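Local coordinates for protein aldehyde dehydrogenase (Anabaena variabilis, PDB 4H7N) that probably oxidises aldehydes to carboxylic acids with NAD+ as the electron acceptor, as a member of the aldehyde dehydrogenase family, at residues A[197-200]-A[201-205]; A[239-242]-A[243-247]; A[374-377]-A[378-382]. One frame throughout, in Å; residues are numbered along the deposited sequence.

Interaction 1. Residues A[197-200]-A[201-205]; sequences ANLI and NYVDF
The ring of Y202 lies across the last turn of helix 193-200, its CD2-CE2 side against the backbone carbonyl of N198: CE2 comes within 3.2 Å of N198 O, which approaches the ring obliquely. With CG turned beside its own backbone N (chi1 -55°), the tyrosine folds back over the helix end instead of running on with the chain. Beyond N198 the ring also packs on P27, A31 and C34 of helix 27-46, a place suited to a broad, partly exposed aromatic. With an alanine here, the gap left between the two helices would probably leave the N198 carbonyl without its aromatic cover.

That carbonyl is also held by N201 N, 3.0 Å from N198 O in a bent bond, while Y202 N donates to L199 O at 2.9 Å in a straighter one. On the buried side, L199 CD1 meets V203 CG1 at 3.9 Å, the two branched side chains slanting across each other; leucine and valine suit this apolar place. R225 binds I200 O from outside, and R38 takes both Y202 O and the D204 carboxylate.

Such i to i+3 bonds tighten the C-terminal end of a helix, here where the chain leaves it for strand 205-209: the return from the helix of a beta-alpha-beta crossover, with strands 186-188 and 205-209 parallel in one sheet.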
loop_
_atom_site.group_PDB
_atom_site.type_symbol
_atom_site.label_atom_id
_atom_site.label_comp_id
_atom_site.label_asym_id
_atom_site.label_seq_id
_atom_site.Cartn_x
_atom_site.Cartn_y
_atom_site.Cartn_z
ATOM N N ALA A 197 14.199 5.114 -14.090
ATOM C CA ALA A 197 14.839 4.108 -13.266
ATOM C C ALA A 197 15.787 4.725 -12.259
ATOM O O ALA A 197 15.764 4.341 -11.074
ATOM C CB ALA A 197 15.575 3.068 -14.139
ATOM N N ASN A 198 16.625 5.669 -12.701
ATOM C CA ASN A 198 17.529 6.358 -11.772
ATOM C C ASN A 198 16.821 7.080 -10.599
ATOM O O ASN A 198 17.235 6.987 -9.457
ATOM C CB ASN A 198 18.442 7.346 -12.491
ATOM C CG ASN A 198 19.495 6.655 -13.346
ATOM O OD1 ASN A 198 19.849 5.493 -13.107
ATOM N ND2 ASN A 198 19.990 7.361 -14.366
ATOM N N LEU A 199 15.743 7.796 -10.908
ATOM C CA LEU A 199 14.964 8.502 -9.905
ATOM C C LEU A 199 14.454 7.637 -8.818
ATOM O O LEU A 199 14.393 8.078 -7.682
ATOM C CB LEU A 199 13.769 9.185 -10.598
ATOM C CG LEU A 199 12.870 10.063 -9.757
ATOM C CD1 LEU A 199 13.707 11.215 -9.213
ATOM C CD2 LEU A 199 11.733 10.538 -10.650
ATOM N N ILE A 200 14.053 6.410 -9.141
ATOM C CA ILE A 200 13.555 5.496 -8.112
ATOM C C ILE A 200 14.603 5.246 -7.024
ATOM O O ILE A 200 14.241 5.019 -5.830
ATOM C CB ILE A 200 13.078 4.175 -8.749
ATOM C CG1 ILE A 200 11.859 4.436 -9.635
ATOM C CG2 ILE A 200 12.794 3.123 -7.701
ATOM C CD1 ILE A 200 11.530 3.291 -10.580
ATOM N N ASN A 201 15.884 5.300 -7.385
ATOM C CA ASN A 201 16.935 5.221 -6.361
ATOM C C ASN A 201 17.028 6.348 -5.368
ATOM O O ASN A 201 17.680 6.145 -4.372
ATOM C CB ASN A 201 18.302 4.991 -6.924
ATOM C CG ASN A 201 18.376 3.718 -7.709
ATOM O OD1 ASN A 201 17.729 2.730 -7.380
ATOM N ND2 ASN A 201 19.084 3.774 -8.819
ATOM N N TYR A 202 16.370 7.488 -5.597
ATOM C CA TYR A 202 16.567 8.674 -4.753
ATOM C C TYR A 202 15.353 9.124 -3.910
ATOM O O TYR A 202 15.499 9.983 -3.031
ATOM C CB TYR A 202 17.044 9.860 -5.608
ATOM C CG TYR A 202 18.278 9.508 -6.403
ATOM C CD1 TYR A 202 19.454 9.083 -5.759
ATOM C CD2 TYR A 202 18.255 9.493 -7.780
ATOM C CE1 TYR A 202 20.580 8.689 -6.492
ATOM C CE2 TYR A 202 19.373 9.122 -8.527
ATOM C CZ TYR A 202 20.527 8.707 -7.884
ATOM O OH TYR A 202 21.625 8.341 -8.638
ATOM N N VAL A 203 14.188 8.551 -4.175
ATOM C CA VAL A 203 12.943 9.003 -3.588
ATOM C C VAL A 203 12.475 8.058 -2.478
ATOM O O VAL A 203 13.033 6.972 -2.294
ATOM C CB VAL A 203 11.880 9.195 -4.671
ATOM C CG1 VAL A 203 12.362 10.230 -5.717
ATOM C CG2 VAL A 203 11.479 7.932 -5.363
ATOM N N ASP A 204 11.463 8.496 -1.751
ATOM C CA ASP A 204 10.882 7.759 -0.628
ATOM C C ASP A 204 9.605 7.028 -1.016
ATOM O O ASP A 204 9.073 6.230 -0.249
ATOM C CB ASP A 204 10.553 8.742 0.494
ATOM C CG ASP A 204 11.787 9.493 0.994
ATOM O OD1 ASP A 204 12.868 8.903 1.070
ATOM O OD2 ASP A 204 11.723 10.728 1.211
ATOM N N PHE A 205 9.107 7.306 -2.211
ATOM C CA PHE A 205 7.786 6.885 -2.671
ATOM C C PHE A 205 7.809 7.090 -4.218
ATOM O O PHE A 205 8.212 8.167 -4.703
ATOM C CB PHE A 205 6.693 7.747 -2.009
ATOM C CG PHE A 205 5.273 7.235 -2.203
ATOM C CD1 PHE A 205 4.687 7.182 -3.459
ATOM C CD2 PHE A 205 4.518 6.859 -1.120
ATOM C CE1 PHE A 205 3.417 6.688 -3.631
ATOM C CE2 PHE A 205 3.212 6.389 -1.267
ATOM C CZ PHE A 205 2.679 6.280 -2.542
#

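Interaction 2. Residues A[239-242]-A[243-247]; sequences AIVL and ESANL
V241 CG1 meets two side chains from beyond the turn, the methyl of A245 and one branch of L247. Its first torsion puts CG1 opposite the backbone N (chi1 -177°) and beside the carbonyl carbon, so that this methyl leans forward along the chain, 3.7 Å from A245 CB. L247 reaches the same methyl from the first turn of helix 247-259. Its CG sits beside its own backbone N; chi2 178° sends CD1 on in line with the chain, and the other branch, CD2, turns back to 3.9 Å from V241 CG1, the leucine passing the valine on a diagonal. A beta-branched valine fits the end of a strand, and the small alanine allows the returning chain to come close.

The backbone between them makes a type I beta turn from L242 to A245, closed by A245 N donating to L242 O at 2.9 Å. The same oxygen, L242 O, lies 3.1 Å from A245 CB. L242 itself sends its branched end away from the turn, to pack on V407 and E403 of helix 401-408.

The polar side chains of the turn look outward to other partners. E243 stretches away in an extended chain to S277 OG, and S244 OG bonds to G399 N and E403. N246 caps the helix that follows, its OD1 accepting from L249 N.

The division of labour is plain: one backbone hydrogen bond fixes the turn, apolar methyls from before, within and beyond it meet at V241 CG1, and the polar ends of E243 and S244 go to other parts of the fold and that of N246 to the start of its own helix, which implies a contact shaped by hydrophobic packing rather than by charge.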
loop_
_atom_site.group_PDB
_atom_site.type_symbol
_atom_site.label_atom_id
_atom_site.label_comp_id
_atom_site.label_asym_id
_atom_site.label_seq_id
_atom_site.Cartn_x
_atom_site.Cartn_y
_atom_site.Cartn_z
ATOM N N ALA A 239 -16.959 -3.158 -22.545
ATOM C CA ALA A 239 -18.353 -2.711 -22.409
ATOM C C ALA A 239 -19.249 -3.872 -22.782
ATOM O O ALA A 239 -19.004 -4.562 -23.794
ATOM C CB ALA A 239 -18.613 -1.493 -23.325
ATOM N N ILE A 240 -20.265 -4.101 -21.958
ATOM C CA ILE A 240 -21.283 -5.120 -22.151
ATOM C C ILE A 240 -22.590 -4.355 -22.378
ATOM O O ILE A 240 -22.991 -3.480 -21.552
ATOM C CB ILE A 240 -21.437 -6.021 -20.900
ATOM C CG1 ILE A 240 -20.169 -6.853 -20.661
ATOM C CG2 ILE A 240 -22.567 -7.016 -21.089
ATOM C CD1 ILE A 240 -20.189 -7.639 -19.342
ATOM N N VAL A 241 -23.249 -4.700 -23.473
ATOM C CA VAL A 241 -24.548 -4.107 -23.868
ATOM C C VAL A 241 -25.597 -5.213 -23.849
ATOM O O VAL A 241 -25.599 -6.116 -24.713
ATOM C CB VAL A 241 -24.479 -3.481 -25.274
ATOM C CG1 VAL A 241 -25.803 -2.815 -25.617
ATOM C CG2 VAL A 241 -23.375 -2.439 -25.324
ATOM N N LEU A 242 -26.441 -5.191 -22.815
ATOM C CA LEU A 242 -27.527 -6.152 -22.689
ATOM C C LEU A 242 -28.681 -5.800 -23.597
ATOM O O LEU A 242 -28.828 -4.646 -24.080
ATOM C CB LEU A 242 -28.006 -6.228 -21.222
ATOM C CG LEU A 242 -26.886 -6.522 -20.205
ATOM C CD1 LEU A 242 -27.463 -6.445 -18.801
ATOM C CD2 LEU A 242 -26.236 -7.882 -20.463
ATOM N N GLU A 243 -29.534 -6.812 -23.771
ATOM C CA GLU A 243 -30.630 -6.777 -24.719
ATOM C C GLU A 243 -31.575 -5.601 -24.471
ATOM O O GLU A 243 -32.064 -5.022 -25.427
ATOM C CB GLU A 243 -31.392 -8.101 -24.558
ATOM C CG GLU A 243 -32.415 -8.385 -25.611
ATOM C CD GLU A 243 -32.782 -9.869 -25.586
ATOM O OE1 GLU A 243 -33.209 -10.374 -24.515
ATOM O OE2 GLU A 243 -32.592 -10.537 -26.615
ATOM N N SER A 244 -31.829 -5.277 -23.194
ATOM C CA SER A 244 -32.700 -4.171 -22.781
ATOM C C SER A 244 -32.073 -2.759 -22.888
ATOM O O SER A 244 -32.721 -1.765 -22.540
ATOM C CB SER A 244 -33.124 -4.380 -21.320
ATOM O OG SER A 244 -32.017 -4.332 -20.432
ATOM N N ALA A 245 -30.817 -2.667 -23.321
ATOM C CA ALA A 245 -30.103 -1.361 -23.267
ATOM C C ALA A 245 -30.742 -0.277 -24.120
ATOM O O ALA A 245 -31.394 -0.577 -25.090
ATOM C CB ALA A 245 -28.651 -1.523 -23.711
ATOM N N ASN A 246 -30.459 0.988 -23.800
ATOM C CA ASN A 246 -30.811 2.111 -24.667
ATOM C C ASN A 246 -29.673 2.237 -25.683
ATOM O O ASN A 246 -28.593 2.744 -25.341
ATOM C CB ASN A 246 -30.964 3.409 -23.859
ATOM C CG ASN A 246 -31.295 4.627 -24.720
ATOM O OD1 ASN A 246 -30.936 4.708 -25.890
ATOM N ND2 ASN A 246 -31.955 5.612 -24.113
ATOM N N LEU A 247 -29.900 1.758 -26.907
ATOM C CA LEU A 247 -28.818 1.648 -27.903
ATOM C C LEU A 247 -28.300 2.982 -28.406
ATOM O O LEU A 247 -27.153 3.070 -28.847
ATOM C CB LEU A 247 -29.260 0.822 -29.107
ATOM C CG LEU A 247 -29.620 -0.630 -28.766
ATOM C CD1 LEU A 247 -30.098 -1.328 -30.040
ATOM C CD2 LEU A 247 -28.446 -1.350 -28.130
#

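Interaction 3. Residues A[374-377]-A[378-382]; sequences PFPD and VEEAV
An N-cap opens helix 378-386 just after strand 369-375, and D377 is the capping residue, its carboxylate folded over the first turn. D377 OD1 accepts from E380 N at 2.8 Å, the amide arriving nearly in line with the C-O bond. The torsion behind this is chi1 51°, which sets CG between the backbone N and the carbonyl carbon and swings the carboxylate toward the amides of the first turn. Aspartate suits the place, being short enough to reach back and negative where the helix dipole is likely to be positive. The backbone O of D377 adds a second tie: A381 N donates to it at 3.1 Å, as the first i to i+4 bond of the helix.

This is a strand-turn-helix passage, and the strand end is packed on the helix it leads into. A381 CB stands almost exactly over the centre of the F375 ring, 3.5 Å from the centroid and 6° off the normal, a CH-pi contact. Alanine is small enough to let the ring lie so close. I240 touches both residues, and F375 also packs on Y273 and A275 of strand 269-275, so the aromatic is buried between helix and sheet.

At the more exposed side, P376 CD lies 4.1 Å from E380 CG, the two side chains meeting at an oblique angle. E379 bends at chi2 and brings OE1 to 3.2 Å from D377 OD1, a like-charge approach in which the side chains cross at about a right angle and the carboxylate planes are 49° apart; the nearness would probably raise the pKa of one carboxylate, although the helix start should partly offset it.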
loop_
_atom_site.group_PDB
_atom_site.type_symbol
_atom_site.label_atom_id
_atom_site.label_comp_id
_atom_site.label_asym_id
_atom_site.label_seq_id
_atom_site.Cartn_x
_atom_site.Cartn_y
_atom_site.Cartn_z
ATOM N N PRO A 374 -20.800 -10.604 -30.523
ATOM C CA PRO A 374 -22.084 -10.959 -29.910
ATOM C C PRO A 374 -21.942 -11.909 -28.704
ATOM O O PRO A 374 -20.948 -12.593 -28.599
ATOM C CB PRO A 374 -22.821 -11.669 -31.056
ATOM C CG PRO A 374 -21.752 -12.255 -31.894
ATOM C CD PRO A 374 -20.508 -11.424 -31.715
ATOM N N PHE A 375 -22.906 -11.923 -27.787
ATOM C CA PHE A 375 -23.031 -13.031 -26.810
ATOM C C PHE A 375 -24.433 -13.664 -26.757
ATOM O O PHE A 375 -25.443 -12.980 -26.891
ATOM C CB PHE A 375 -22.563 -12.637 -25.395
ATOM C CG PHE A 375 -23.294 -11.485 -24.815
ATOM C CD1 PHE A 375 -24.478 -11.681 -24.131
ATOM C CD2 PHE A 375 -22.804 -10.186 -24.942
ATOM C CE1 PHE A 375 -25.164 -10.609 -23.568
ATOM C CE2 PHE A 375 -23.500 -9.107 -24.392
ATOM C CZ PHE A 375 -24.674 -9.313 -23.694
ATOM N N PRO A 376 -24.495 -14.998 -26.570
ATOM C CA PRO A 376 -25.787 -15.654 -26.437
ATOM C C PRO A 376 -26.456 -15.491 -25.077
ATOM O O PRO A 376 -27.671 -15.626 -24.995
ATOM C CB PRO A 376 -25.451 -17.127 -26.679
ATOM C CG PRO A 376 -24.051 -17.258 -26.191
ATOM C CD PRO A 376 -23.384 -15.962 -26.553
ATOM N N ASP A 377 -25.693 -15.243 -24.020
ATOM C CA ASP A 377 -26.268 -15.087 -22.671
ATOM C C ASP A 377 -25.306 -14.322 -21.787
ATOM O O ASP A 377 -24.138 -14.172 -22.123
ATOM C CB ASP A 377 -26.574 -16.453 -22.040
ATOM C CG ASP A 377 -25.384 -17.389 -22.105
ATOM O OD1 ASP A 377 -24.351 -17.117 -21.454
ATOM O OD2 ASP A 377 -25.475 -18.395 -22.839
ATOM N N VAL A 378 -25.816 -13.850 -20.660
ATOM C CA VAL A 378 -25.071 -13.019 -19.728
ATOM C C VAL A 378 -23.887 -13.768 -19.149
ATOM O O VAL A 378 -22.834 -13.194 -18.929
ATOM C CB VAL A 378 -25.941 -12.573 -18.539
ATOM C CG1 VAL A 378 -25.096 -11.755 -17.574
ATOM C CG2 VAL A 378 -27.124 -11.746 -19.021
ATOM N N GLU A 379 -24.044 -15.064 -18.928
ATOM C CA GLU A 379 -22.961 -15.828 -18.325
ATOM C C GLU A 379 -21.759 -15.780 -19.252
ATOM O O GLU A 379 -20.651 -15.580 -18.803
ATOM C CB GLU A 379 -23.388 -17.282 -18.026
ATOM C CG GLU A 379 -24.622 -17.439 -17.104
ATOM C CD GLU A 379 -26.002 -16.976 -17.697
ATOM O OE1 GLU A 379 -26.240 -16.945 -18.929
ATOM O OE2 GLU A 379 -26.897 -16.600 -16.905
ATOM N N GLU A 380 -21.976 -15.888 -20.565
ATOM C CA GLU A 380 -20.885 -15.744 -21.519
ATOM C C GLU A 380 -20.297 -14.308 -21.594
ATOM O O GLU A 380 -19.080 -14.128 -21.700
ATOM C CB GLU A 380 -21.337 -16.197 -22.898
ATOM C CG GLU A 380 -20.256 -16.126 -23.982
ATOM C CD GLU A 380 -19.080 -17.113 -23.784
ATOM O OE1 GLU A 380 -19.047 -17.820 -22.749
ATOM O OE2 GLU A 380 -18.187 -17.196 -24.667
ATOM N N ALA A 381 -21.163 -13.309 -21.562
ATOM C CA ALA A 381 -20.711 -11.903 -21.522
ATOM C C ALA A 381 -19.774 -11.637 -20.352
ATOM O O ALA A 381 -18.730 -11.021 -20.521
ATOM C CB ALA A 381 -21.913 -10.973 -21.477
ATOM N N VAL A 382 -20.150 -12.104 -19.153
ATOM C CA VAL A 382 -19.317 -11.976 -17.963
ATOM C C VAL A 382 -17.985 -12.755 -18.127
ATOM O O VAL A 382 -16.921 -12.219 -17.800
ATOM C CB VAL A 382 -20.071 -12.473 -16.707
ATOM C CG1 VAL A 382 -19.148 -12.667 -15.507
ATOM C CG2 VAL A 382 -21.182 -11.461 -16.364
#

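Interactions 2 and 3 share one neighbourhood, their centres about 12 Å apart, where strands 237-241 and 369-375 of one sheet leave it for helices. They meet directly: V241 O lies 3.5 Å from F375 CZ, and I240 and L242 also pack on that ring. Interaction 1 sits about 45 Å from interaction 3, across the chain's centre, and leads into the other sheet. The buried parts are L199, I200 and V203, V241 and L242, and F375 and A381; N201, E243, N246, P376 and E379 lie at the surface. Interaction 1 ends a helix with backbone bonds and an aromatic cover, interaction 2 turns on methyl packing, and interaction 3 starts a helix with a charged cap.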